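Local coordinates for conserved uncharacterized protein (predicted phosphoesterase COG0622) (Streptococcus pneumoniae, PDB 3CK2) that is of unknown function but carries two manganese ions in a calcineurin-like fold and is predicted to act as a phosphoesterase, at residues A[8-13]-A[23-28]; A[117-122]-A[126-131]; A[132-137]-A[160-165]; A[145-150]-A[164-169]. All blocks are in the same frame, centred on the assembly; numbering follows the deposited sequence.

Interaction 1 (A[8-13]-A[23-28]); sequences TIIVMS and EEVRDR
In the beta-alpha-beta unit built from strand 7-12, helix 19-29 and strand 35-38, the helix packs on the first strand through Ile-10, Met-12 and Val-25. The backbones keep a layer's distance, since the closest pair of alpha carbons, Ile-10 and Val-25, is 8.6 Å apart, and side chains fill the gap. All three residues set out from the backbone toward the opposite segment. Val-25 takes part through one branch above all: CG1 stands anti to the backbone N (chi1 163°) and is approached by both strand residues. The selenomethionine Met-12 runs out extended beyond CG and meets the valine tip to tip, its CE lying 3.7 Å from Val-25 CG1 and its SE 3.8 Å from the same methyl. Ile-10 reaches that methyl at a slant with its CG2 branch, 4.0 Å from Val-25 CG1.

Met-12 and Ile-10 are two places apart on the strand and therefore lie on the same side of the sheet, the side covered by the helix. Val-11, between them, sets out away from the helix, and its side chain touches Leu-128 and Pro-130 of strand 125-130. With the helix on one face and strand 125-130 on the other, strand 7-12 lies inside the layered calcineurin-like fold, and the contact residues are buried.

On the helix, Arg-26 points away from the strand and holds its neighbour in a salt bridge: NE and NH2 both bond to Asp-27 OD1, with Arg-26 NH2 at 2.8 Å from that oxygen. OD1 lies only 9° out of the guanidinium plane. Beyond the two segments, Met-12 also touches Tyr-145 and His-38.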
# COMPACT_ATOMS: atom_id res chain seq x y z
N THR A 8 9.25 -8.07 4.87
CA THR A 8 8.61 -8.00 3.58
C THR A 8 7.15 -7.63 3.83
O THR A 8 6.48 -8.23 4.67
CB THR A 8 8.69 -9.33 2.81
OG1 THR A 8 10.05 -9.67 2.62
CG2 THR A 8 7.94 -9.24 1.46
N ILE A 9 6.68 -6.61 3.12
CA ILE A 9 5.26 -6.27 3.17
C ILE A 9 4.71 -6.31 1.75
O ILE A 9 5.44 -6.14 0.76
CB ILE A 9 5.00 -4.88 3.89
CG1 ILE A 9 5.59 -3.71 3.08
CG2 ILE A 9 5.49 -4.92 5.38
CD1 ILE A 9 5.13 -2.35 3.56
N ILE A 10 3.43 -6.63 1.69
CA ILE A 10 2.64 -6.68 0.45
C ILE A 10 1.56 -5.61 0.57
O ILE A 10 0.85 -5.55 1.60
CB ILE A 10 2.00 -8.10 0.18
CG1 ILE A 10 3.10 -9.17 -0.02
CG2 ILE A 10 1.07 -8.05 -1.08
CD1 ILE A 10 4.04 -8.93 -1.32
N VAL A 11 1.50 -4.74 -0.45
CA VAL A 11 0.60 -3.59 -0.47
C VAL A 11 -0.22 -3.63 -1.76
O VAL A 11 0.36 -3.72 -2.85
CB VAL A 11 1.41 -2.25 -0.42
CG1 VAL A 11 0.46 -1.06 -0.21
CG2 VAL A 11 2.48 -2.31 0.69
N MSE A 12 -1.55 -3.54 -1.64
CA MSE A 12 -2.43 -3.38 -2.81
C MSE A 12 -3.48 -2.30 -2.54
O MSE A 12 -3.54 -1.75 -1.47
CB MSE A 12 -3.10 -4.71 -3.19
CG MSE A 12 -4.01 -5.22 -2.11
SE MSE A 12 -4.90 -6.90 -2.55
CE MSE A 12 -5.09 -7.52 -0.71
N SER A 13 -4.29 -1.99 -3.54
CA SER A 13 -5.21 -0.87 -3.47
C SER A 13 -6.11 -0.80 -4.67
O SER A 13 -5.73 -1.21 -5.77
CB SER A 13 -4.45 0.47 -3.40
OG SER A 13 -5.28 1.53 -2.99
N GLU A 23 -8.75 -12.07 -2.26
CA GLU A 23 -8.63 -13.43 -1.68
C GLU A 23 -7.34 -14.13 -2.13
O GLU A 23 -6.66 -14.76 -1.34
CB GLU A 23 -9.84 -14.30 -2.09
CG GLU A 23 -9.86 -15.71 -1.48
CD GLU A 23 -11.06 -16.57 -1.91
OE1 GLU A 23 -11.68 -16.28 -2.95
OE2 GLU A 23 -11.34 -17.59 -1.23
N GLU A 24 -7.03 -14.03 -3.41
CA GLU A 24 -5.85 -14.64 -3.99
C GLU A 24 -4.57 -14.09 -3.38
O GLU A 24 -3.67 -14.86 -3.04
CB GLU A 24 -5.82 -14.43 -5.50
CG GLU A 24 -4.65 -15.14 -6.10
CD GLU A 24 -4.66 -15.20 -7.62
OE1 GLU A 24 -5.66 -14.71 -8.24
OE2 GLU A 24 -3.65 -15.73 -8.15
N VAL A 25 -4.50 -12.78 -3.22
CA VAL A 25 -3.34 -12.11 -2.61
C VAL A 25 -3.24 -12.38 -1.08
O VAL A 25 -2.13 -12.61 -0.56
CB VAL A 25 -3.36 -10.56 -2.94
CG1 VAL A 25 -2.43 -9.75 -2.02
CG2 VAL A 25 -3.05 -10.34 -4.42
N ARG A 26 -4.38 -12.36 -0.39
CA ARG A 26 -4.44 -12.77 1.00
C ARG A 26 -3.84 -14.18 1.16
O ARG A 26 -2.86 -14.37 1.92
CB ARG A 26 -5.88 -12.78 1.58
CG ARG A 26 -5.86 -13.17 3.10
CD ARG A 26 -7.06 -13.93 3.69
NE ARG A 26 -7.55 -15.02 2.85
CZ ARG A 26 -8.81 -15.46 2.87
NH1 ARG A 26 -9.67 -14.91 3.69
NH2 ARG A 26 -9.22 -16.46 2.08
N ASP A 27 -4.45 -15.13 0.46
CA ASP A 27 -4.09 -16.52 0.50
C ASP A 27 -2.62 -16.77 0.17
O ASP A 27 -1.98 -17.63 0.76
CB ASP A 27 -4.96 -17.32 -0.50
CG ASP A 27 -6.39 -17.56 0.01
OD1 ASP A 27 -6.70 -17.17 1.15
OD2 ASP A 27 -7.18 -18.17 -0.75
N ARG A 28 -2.10 -16.04 -0.79
CA ARG A 28 -0.73 -16.25 -1.22
C ARG A 28 0.28 -15.83 -0.15
O ARG A 28 1.31 -16.48 0.06
CB ARG A 28 -0.48 -15.45 -2.49
CG ARG A 28 0.84 -15.73 -3.13
CD ARG A 28 0.98 -14.93 -4.39
NE ARG A 28 2.31 -15.12 -4.95
CZ ARG A 28 2.68 -16.18 -5.66
NH1 ARG A 28 1.80 -17.15 -5.96
NH2 ARG A 28 3.93 -16.27 -6.10

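Interaction 2 (A[117-122]-A[126-131]); sequences PSAWLE and LFLNPG
Phe-127 has CG anti to its carbonyl carbon, whereas Trp-120 has CG wedged between its backbone N and carbonyl carbon (chi1 47°); together these torsions bring the indole across the start of the phenylalanine side chain. Trp-120 CD1 lies 3.8 Å from Phe-127 CB, and the five-membered ring and the phenyl ring meet obliquely, their planes at 35°. Beyond this meeting, the phenyl edge extends to the last residue of the facing strand, with Phe-127 CE2 3.8 Å from Glu-122 O.

The other sheet face carries Ala-119, Leu-121, Leu-126 and Leu-128. There Ala-119 CB touches Leu-128 CD1 at 3.9 Å, and Leu-121 CD1 lies over the neighbouring backbone, 3.6 Å from Leu-126 N.

Four backbone bonds fix the register. Trp-120 and Phe-127 form a hydrogen-bonded pair, with Phe-127 N to Trp-120 O at 2.8 Å and nearly straight. Ser-118 and Asn-129 form another, in which Ser-118 N donates to Asn-129 O at 2.9 Å. Next to this pair, Asn-129 OD1 accepts from Gly-131 N in an Asx turn.

Helix 95-103 packs against Phe-127, while Leu-126 and Leu-128 face strands 145-150 and 154-160. With segment axes at 173° and alternating hydrogen-bonded and non-hydrogen-bonded pairs, this is an antiparallel beta hairpin at the edge of the five-stranded mixed sheet.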
# COMPACT_ATOMS: atom_id res chain seq x y z
N PRO A 117 1.09 3.58 -9.92
CA PRO A 117 2.20 3.09 -9.06
C PRO A 117 3.31 4.12 -8.84
O PRO A 117 3.77 4.72 -9.79
CB PRO A 117 2.76 1.90 -9.86
CG PRO A 117 2.45 2.24 -11.29
CD PRO A 117 1.09 2.91 -11.24
N SER A 118 3.74 4.32 -7.61
CA SER A 118 4.80 5.27 -7.26
C SER A 118 5.55 4.87 -6.02
O SER A 118 4.98 4.39 -5.06
CB SER A 118 4.22 6.63 -6.99
OG SER A 118 3.22 6.85 -7.89
N ALA A 119 6.85 5.11 -6.04
CA ALA A 119 7.69 4.93 -4.87
C ALA A 119 8.70 6.09 -4.88
O ALA A 119 9.41 6.30 -5.85
CB ALA A 119 8.34 3.55 -4.88
N TRP A 120 8.67 6.92 -3.85
CA TRP A 120 9.71 7.92 -3.65
C TRP A 120 10.07 8.11 -2.21
O TRP A 120 9.29 7.81 -1.32
CB TRP A 120 9.38 9.27 -4.29
CG TRP A 120 8.04 9.86 -4.06
CD1 TRP A 120 7.59 10.50 -2.94
CD2 TRP A 120 6.98 9.94 -5.03
NE1 TRP A 120 6.29 10.97 -3.14
CE2 TRP A 120 5.90 10.63 -4.42
CE3 TRP A 120 6.84 9.51 -6.37
CZ2 TRP A 120 4.69 10.90 -5.10
CZ3 TRP A 120 5.64 9.78 -7.05
CH2 TRP A 120 4.58 10.46 -6.41
N LEU A 121 11.28 8.59 -2.00
CA LEU A 121 11.81 8.89 -0.67
C LEU A 121 11.81 10.42 -0.53
O LEU A 121 12.42 11.14 -1.35
CB LEU A 121 13.22 8.29 -0.54
CG LEU A 121 13.78 7.98 0.84
CD1 LEU A 121 13.06 6.81 1.47
CD2 LEU A 121 15.28 7.72 0.77
N GLU A 122 11.08 10.93 0.45
CA GLU A 122 11.09 12.34 0.77
C GLU A 122 11.25 12.48 2.29
O GLU A 122 10.49 11.88 3.08
CB GLU A 122 9.79 12.99 0.25
CG GLU A 122 9.61 14.48 0.58
CD GLU A 122 10.52 15.43 -0.21
OE1 GLU A 122 11.09 15.00 -1.24
OE2 GLU A 122 10.64 16.61 0.19
N LEU A 126 9.72 6.73 2.89
CA LEU A 126 9.21 6.10 1.68
C LEU A 126 7.70 6.31 1.56
O LEU A 126 6.94 5.92 2.47
CB LEU A 126 9.49 4.60 1.71
CG LEU A 126 8.91 3.75 0.57
CD1 LEU A 126 9.52 4.13 -0.77
CD2 LEU A 126 9.08 2.27 0.88
N PHE A 127 7.30 6.95 0.44
CA PHE A 127 5.90 7.07 0.04
C PHE A 127 5.63 6.12 -1.13
O PHE A 127 6.35 6.12 -2.13
CB PHE A 127 5.56 8.51 -0.39
CG PHE A 127 5.65 9.52 0.74
CD1 PHE A 127 4.50 9.94 1.42
CD2 PHE A 127 6.87 10.05 1.11
CE1 PHE A 127 4.59 10.87 2.45
CE2 PHE A 127 6.95 10.98 2.14
CZ PHE A 127 5.81 11.37 2.82
N LEU A 128 4.58 5.32 -0.99
CA LEU A 128 4.27 4.27 -1.95
C LEU A 128 2.78 4.21 -2.23
O LEU A 128 1.96 4.10 -1.30
CB LEU A 128 4.74 2.90 -1.43
CG LEU A 128 4.40 1.63 -2.24
CD1 LEU A 128 5.24 1.58 -3.53
CD2 LEU A 128 4.70 0.44 -1.39
N ASN A 129 2.47 4.27 -3.52
CA ASN A 129 1.18 3.87 -4.05
C ASN A 129 1.46 2.59 -4.81
O ASN A 129 2.31 2.57 -5.73
CB ASN A 129 0.60 4.96 -4.96
CG ASN A 129 -0.86 4.68 -5.36
OD1 ASN A 129 -1.22 3.55 -5.67
ND2 ASN A 129 -1.68 5.72 -5.37
N PRO A 130 0.77 1.50 -4.43
CA PRO A 130 1.07 0.25 -5.13
C PRO A 130 0.54 0.18 -6.58
O PRO A 130 0.78 -0.80 -7.22
CB PRO A 130 0.36 -0.79 -4.25
CG PRO A 130 -0.83 -0.05 -3.72
CD PRO A 130 -0.30 1.33 -3.42
N GLY A 131 -0.13 1.24 -7.06
CA GLY A 131 -0.98 1.20 -8.24
C GLY A 131 -2.37 0.70 -7.92
O GLY A 131 -2.72 0.46 -6.75

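Interaction 3 (A[132-137]-A[160-165]); sequences SISQPR and LTRDHE
Neither 132-137 nor 160-165 forms regular structure over its length, and their nearest alpha carbons, Ile-133 and Arg-162, are 7.2 Å apart. Residues Thr-161 to His-164 make a type I beta turn, closed by His-164 N to Thr-161 O at 2.8 Å. In the other loop, Ser-132 OG takes Gln-135 N in an ST motif, and Gln-135 O accepts from His-115, a ligand of one manganese ion.

Arg-162 spans the gap: its chain bends at chi3 (63°), bringing NH1 to Ile-133 O at 2.8 Å with an N-H...O angle of 159°. The carbonyl oxygen lies 4° from the guanidinium plane, although the donor is tilted from the carbonyl plane. Ile-133 and Arg-162 cross at about a right angle, with Ile-133 CG1 4.1 Å from Arg-162 CG. Ser-134 OG lies at the guanidinium edge, 3.6 Å from Arg-162 NH1, but is hydrogen-bonded to Ser-15 O. The other terminal nitrogen, NH2, forms a salt bridge with Asp-18.

The contact joins the loop leaving strand 125-130 to the one leaving strand 154-160, and Ile-21 of helix 19-29 touches both Ile-133 and Arg-162.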
# COMPACT_ATOMS: atom_id res chain seq x y z
N SER A 132 -3.19 0.54 -8.96
CA SER A 132 -4.47 -0.16 -8.85
C SER A 132 -4.40 -1.62 -9.36
O SER A 132 -3.98 -1.89 -10.49
CB SER A 132 -5.58 0.61 -9.56
OG SER A 132 -6.76 -0.16 -9.59
N ILE A 133 -4.83 -2.56 -8.51
CA ILE A 133 -4.80 -3.98 -8.87
C ILE A 133 -5.96 -4.33 -9.83
O ILE A 133 -6.01 -5.45 -10.30
CB ILE A 133 -4.78 -4.88 -7.56
CG1 ILE A 133 -4.21 -6.29 -7.83
CG2 ILE A 133 -6.15 -4.90 -6.77
CD1 ILE A 133 -3.92 -7.07 -6.54
N SER A 134 -6.89 -3.39 -10.11
CA SER A 134 -8.02 -3.63 -11.03
C SER A 134 -8.24 -2.57 -12.09
O SER A 134 -8.78 -2.89 -13.10
CB SER A 134 -9.33 -3.76 -10.25
OG SER A 134 -9.25 -4.84 -9.37
N GLN A 135 -7.86 -1.32 -11.84
CA GLN A 135 -8.20 -0.19 -12.73
C GLN A 135 -7.02 0.74 -12.86
O GLN A 135 -7.00 1.85 -12.29
CB GLN A 135 -9.34 0.62 -12.11
CG GLN A 135 -10.69 -0.07 -12.15
CD GLN A 135 -11.80 0.75 -11.58
OE1 GLN A 135 -12.93 0.28 -11.51
NE2 GLN A 135 -11.51 1.97 -11.17
N PRO A 136 -5.98 0.26 -13.57
CA PRO A 136 -4.77 1.03 -13.76
C PRO A 136 -4.99 2.33 -14.55
O PRO A 136 -5.80 2.38 -15.48
CB PRO A 136 -3.87 0.06 -14.52
CG PRO A 136 -4.81 -0.90 -15.18
CD PRO A 136 -5.91 -1.05 -14.26
N ARG A 137 -4.29 3.38 -14.13
CA ARG A 137 -4.34 4.68 -14.77
C ARG A 137 -2.92 5.19 -14.96
O ARG A 137 -1.95 4.62 -14.44
CB ARG A 137 -5.16 5.69 -13.91
CG ARG A 137 -6.62 5.29 -13.66
CD ARG A 137 -7.50 5.32 -14.94
NE ARG A 137 -8.89 5.09 -14.57
CZ ARG A 137 -9.55 3.93 -14.55
NH1 ARG A 137 -9.01 2.80 -14.97
NH2 ARG A 137 -10.80 3.90 -14.10
N LEU A 160 4.30 -5.78 -8.85
CA LEU A 160 3.96 -7.16 -9.21
C LEU A 160 2.66 -7.17 -9.96
O LEU A 160 1.77 -6.36 -9.71
CB LEU A 160 3.85 -8.05 -7.97
CG LEU A 160 5.10 -8.71 -7.35
CD1 LEU A 160 6.28 -7.82 -7.24
CD2 LEU A 160 4.71 -9.24 -5.97
N THR A 161 2.57 -8.09 -10.91
CA THR A 161 1.38 -8.21 -11.71
C THR A 161 0.40 -9.10 -10.97
O THR A 161 0.70 -9.65 -9.89
CB THR A 161 1.68 -8.79 -13.11
OG1 THR A 161 2.03 -10.17 -13.00
CG2 THR A 161 2.77 -7.98 -13.85
N ARG A 162 -0.79 -9.24 -11.55
CA ARG A 162 -1.82 -10.14 -11.02
C ARG A 162 -1.46 -11.61 -11.12
O ARG A 162 -2.17 -12.47 -10.54
CB ARG A 162 -3.16 -9.84 -11.72
CG ARG A 162 -3.78 -8.56 -11.17
CD ARG A 162 -5.03 -8.09 -11.93
NE ARG A 162 -6.12 -9.05 -11.84
CZ ARG A 162 -7.28 -8.85 -11.23
NH1 ARG A 162 -7.56 -7.69 -10.70
NH2 ARG A 162 -8.19 -9.81 -11.22
N ASP A 163 -0.36 -11.91 -11.83
CA ASP A 163 0.23 -13.24 -11.81
C ASP A 163 1.44 -13.33 -10.89
O ASP A 163 2.10 -14.35 -10.84
CB ASP A 163 0.61 -13.68 -13.25
CG ASP A 163 -0.61 -13.95 -14.12
OD1 ASP A 163 -1.77 -13.98 -13.60
OD2 ASP A 163 -0.41 -14.13 -15.33
N HIS A 164 1.70 -12.24 -10.16
CA HIS A 164 2.67 -12.21 -9.05
C HIS A 164 4.10 -12.23 -9.57
O HIS A 164 5.01 -12.79 -8.94
CB HIS A 164 2.40 -13.38 -8.08
CG HIS A 164 0.96 -13.59 -7.77
ND1 HIS A 164 0.20 -12.66 -7.10
CD2 HIS A 164 0.11 -14.61 -8.09
CE1 HIS A 164 -1.04 -13.10 -6.99
NE2 HIS A 164 -1.12 -14.28 -7.59
N GLU A 165 4.30 -11.60 -10.72
CA GLU A 165 5.62 -11.50 -11.35
C GLU A 165 6.04 -10.07 -11.25
O GLU A 165 5.19 -9.19 -11.35
CB GLU A 165 5.56 -11.85 -12.82
CG GLU A 165 4.85 -13.13 -13.16
CD GLU A 165 5.71 -14.35 -13.10
OE1 GLU A 165 6.96 -14.24 -13.11
OE2 GLU A 165 5.11 -15.45 -13.10

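Interaction 4 (A[145-150]-A[164-169]); sequences YARVEI and HEVYPG. With SRT (S,R meso-tartaric acid), chain F.
Tyr-145, the first residue of strand 145-150, carries the polar link to the loop that follows strand 154-160. Its CG sits between the backbone N and the carbonyl carbon (chi1 65°), and from there the ring carries OH to His-164 ND1, 2.7 Å away. Either atom of this hydrogen bond could be the donor. The two rings meet rim to rim, neither lying over the other's face: their centroids are 5.9 Å apart and their planes stand at 66°, with the hydroxyl at the imidazole edge. Tyr-29 OH is a further hydrogen-bond partner of Tyr-145 OH, and Glu-24 OE2 bonds to His-164 NE2, so both ring nitrogens of the histidine are engaged.

Two residues on, Arg-147 points toward the loop. Its chain leaves anti to the backbone N and bends at chi3 (61°), bringing NH2 to 3.9 Å from Val-166 CG2; the two side chains cross at about a right angle, and the methyl approaches the guanidinium obliquely. This is a packing contact, while the charge of Arg-147 is met by the carboxylate of Asp-158, in a salt bridge through NH2.

Val-166 also borders the tartrate pocket: its CG1 is 3.7 Å from O2 of the bound meso-tartaric acid and its CG2 3.8 Å from O41. Lys-156, Asp-158 and Ser-171 complete the residues of that site, and Lys-156 NZ hydrogen-bonds to the ligand.

Strand 145-150 runs between antiparallel strands 7-12 and 154-160 in the six-stranded sheet. Ala-146 and Val-148 turn to strand 125-130 of the other sheet, whereas the loop 164-169 leads on toward strand 172-175.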
# COMPACT_ATOMS: atom_id res chain seq x y z
N TYR A 145 0.18 -4.55 -7.90
CA TYR A 145 0.37 -4.29 -6.49
C TYR A 145 1.89 -4.23 -6.22
O TYR A 145 2.70 -4.34 -7.14
CB TYR A 145 -0.35 -5.34 -5.63
CG TYR A 145 0.16 -6.76 -5.73
CD1 TYR A 145 1.00 -7.28 -4.75
CD2 TYR A 145 -0.23 -7.62 -6.80
CE1 TYR A 145 1.45 -8.58 -4.81
CE2 TYR A 145 0.20 -8.92 -6.85
CZ TYR A 145 1.06 -9.40 -5.86
OH TYR A 145 1.56 -10.69 -5.88
N ALA A 146 2.26 -4.04 -4.96
CA ALA A 146 3.65 -3.77 -4.58
C ALA A 146 4.14 -4.69 -3.45
O ALA A 146 3.39 -5.08 -2.55
CB ALA A 146 3.86 -2.25 -4.21
N ARG A 147 5.41 -5.04 -3.56
CA ARG A 147 6.19 -5.69 -2.51
C ARG A 147 7.30 -4.74 -2.04
O ARG A 147 8.07 -4.21 -2.86
CB ARG A 147 6.82 -6.97 -3.03
CG ARG A 147 7.61 -7.69 -1.97
CD ARG A 147 8.22 -8.97 -2.49
NE ARG A 147 9.14 -8.68 -3.59
CZ ARG A 147 9.48 -9.55 -4.55
NH1 ARG A 147 8.99 -10.78 -4.58
NH2 ARG A 147 10.31 -9.18 -5.51
N VAL A 148 7.38 -4.51 -0.73
CA VAL A 148 8.50 -3.76 -0.15
C VAL A 148 9.35 -4.68 0.75
O VAL A 148 8.81 -5.36 1.63
CB VAL A 148 8.03 -2.50 0.66
CG1 VAL A 148 9.27 -1.65 1.09
CG2 VAL A 148 7.00 -1.65 -0.13
N GLU A 149 10.66 -4.69 0.52
CA GLU A 149 11.60 -5.36 1.43
C GLU A 149 12.36 -4.33 2.26
O GLU A 149 12.84 -3.31 1.76
CB GLU A 149 12.49 -6.31 0.65
CG GLU A 149 11.59 -7.26 -0.13
CD GLU A 149 12.30 -8.41 -0.77
OE1 GLU A 149 13.11 -8.15 -1.68
OE2 GLU A 149 12.02 -9.58 -0.35
N ILE A 150 12.36 -4.55 3.57
CA ILE A 150 12.83 -3.53 4.51
C ILE A 150 13.95 -4.10 5.32
O ILE A 150 13.79 -5.15 5.91
CB ILE A 150 11.71 -3.00 5.49
CG1 ILE A 150 10.45 -2.50 4.74
CG2 ILE A 150 12.27 -1.91 6.41
CD1 ILE A 150 9.19 -3.26 5.08
N HIS A 164 1.70 -12.24 -10.16
CA HIS A 164 2.67 -12.21 -9.05
C HIS A 164 4.10 -12.23 -9.57
O HIS A 164 5.01 -12.79 -8.94
CB HIS A 164 2.40 -13.38 -8.08
CG HIS A 164 0.96 -13.59 -7.77
ND1 HIS A 164 0.20 -12.66 -7.10
CD2 HIS A 164 0.11 -14.61 -8.09
CE1 HIS A 164 -1.04 -13.10 -6.99
NE2 HIS A 164 -1.12 -14.28 -7.59
N GLU A 165 4.30 -11.60 -10.72
CA GLU A 165 5.62 -11.50 -11.35
C GLU A 165 6.04 -10.07 -11.25
O GLU A 165 5.19 -9.19 -11.35
CB GLU A 165 5.56 -11.85 -12.82
CG GLU A 165 4.85 -13.13 -13.16
CD GLU A 165 5.71 -14.35 -13.10
OE1 GLU A 165 6.96 -14.24 -13.11
OE2 GLU A 165 5.11 -15.45 -13.10
N VAL A 166 7.34 -9.81 -11.11
CA VAL A 166 7.85 -8.44 -11.10
C VAL A 166 7.58 -7.84 -12.49
O VAL A 166 7.81 -8.47 -13.52
CB VAL A 166 9.32 -8.38 -10.71
CG1 VAL A 166 9.86 -6.98 -10.72
CG2 VAL A 166 9.55 -9.00 -9.33
N TYR A 167 7.01 -6.65 -12.49
CA TYR A 167 6.87 -5.91 -13.72
C TYR A 167 8.10 -5.00 -13.89
O TYR A 167 8.40 -4.16 -13.04
CB TYR A 167 5.59 -5.09 -13.68
CG TYR A 167 5.15 -4.63 -15.04
CD1 TYR A 167 4.66 -5.54 -15.95
CD2 TYR A 167 5.23 -3.30 -15.40
CE1 TYR A 167 4.22 -5.15 -17.19
CE2 TYR A 167 4.78 -2.88 -16.65
CZ TYR A 167 4.26 -3.83 -17.53
OH TYR A 167 3.86 -3.49 -18.78
N PRO A 168 8.85 -5.19 -14.97
CA PRO A 168 10.11 -4.47 -15.11
C PRO A 168 9.98 -3.00 -15.46
O PRO A 168 9.04 -2.61 -16.09
CB PRO A 168 10.82 -5.22 -16.25
CG PRO A 168 9.75 -5.86 -17.00
CD PRO A 168 8.63 -6.16 -16.05
N GLY A 169 10.94 -2.20 -15.00
CA GLY A 169 11.04 -0.81 -15.35
C GLY A 169 10.48 0.09 -14.29
O GLY A 169 10.53 1.31 -14.46
O1 SRT F . 15.57 -5.71 -8.63
O11 SRT F . 15.40 -5.46 -10.82
C1 SRT F . 15.06 -6.01 -9.74
C2 SRT F . 13.99 -7.07 -9.77
O2 SRT F . 13.00 -6.69 -8.80
C3 SRT F . 14.46 -8.48 -9.39
O3 SRT F . 15.88 -8.61 -9.54
C4 SRT F . 13.74 -9.56 -10.18
O4 SRT F . 13.95 -10.76 -9.88
O41 SRT F . 12.93 -9.27 -11.08

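Overall arrangement
Interaction 1 is the buried, wholly apolar contact of the set, whereas interactions 2, 3 and 4 are partly buried and mix packing with polar bonds. In interaction 2 the backbone does the bonding; in interactions 3 and 4 a single side-chain bond spans each gap. Interactions 1 and 4 share a sheet through neighbouring strands 7-12 and 145-150, where Val-11 N is hydrogen-bonded to Ala-146 O at 2.8 Å. Interaction 2 belongs to the second sheet and meets this one where Leu-128 CD2 lies 3.4 Å from Val-148 CG2. Interactions 3 and 4 share His-164 and Glu-165, and Glu-24 ties His-164 back to the helix of interaction 1.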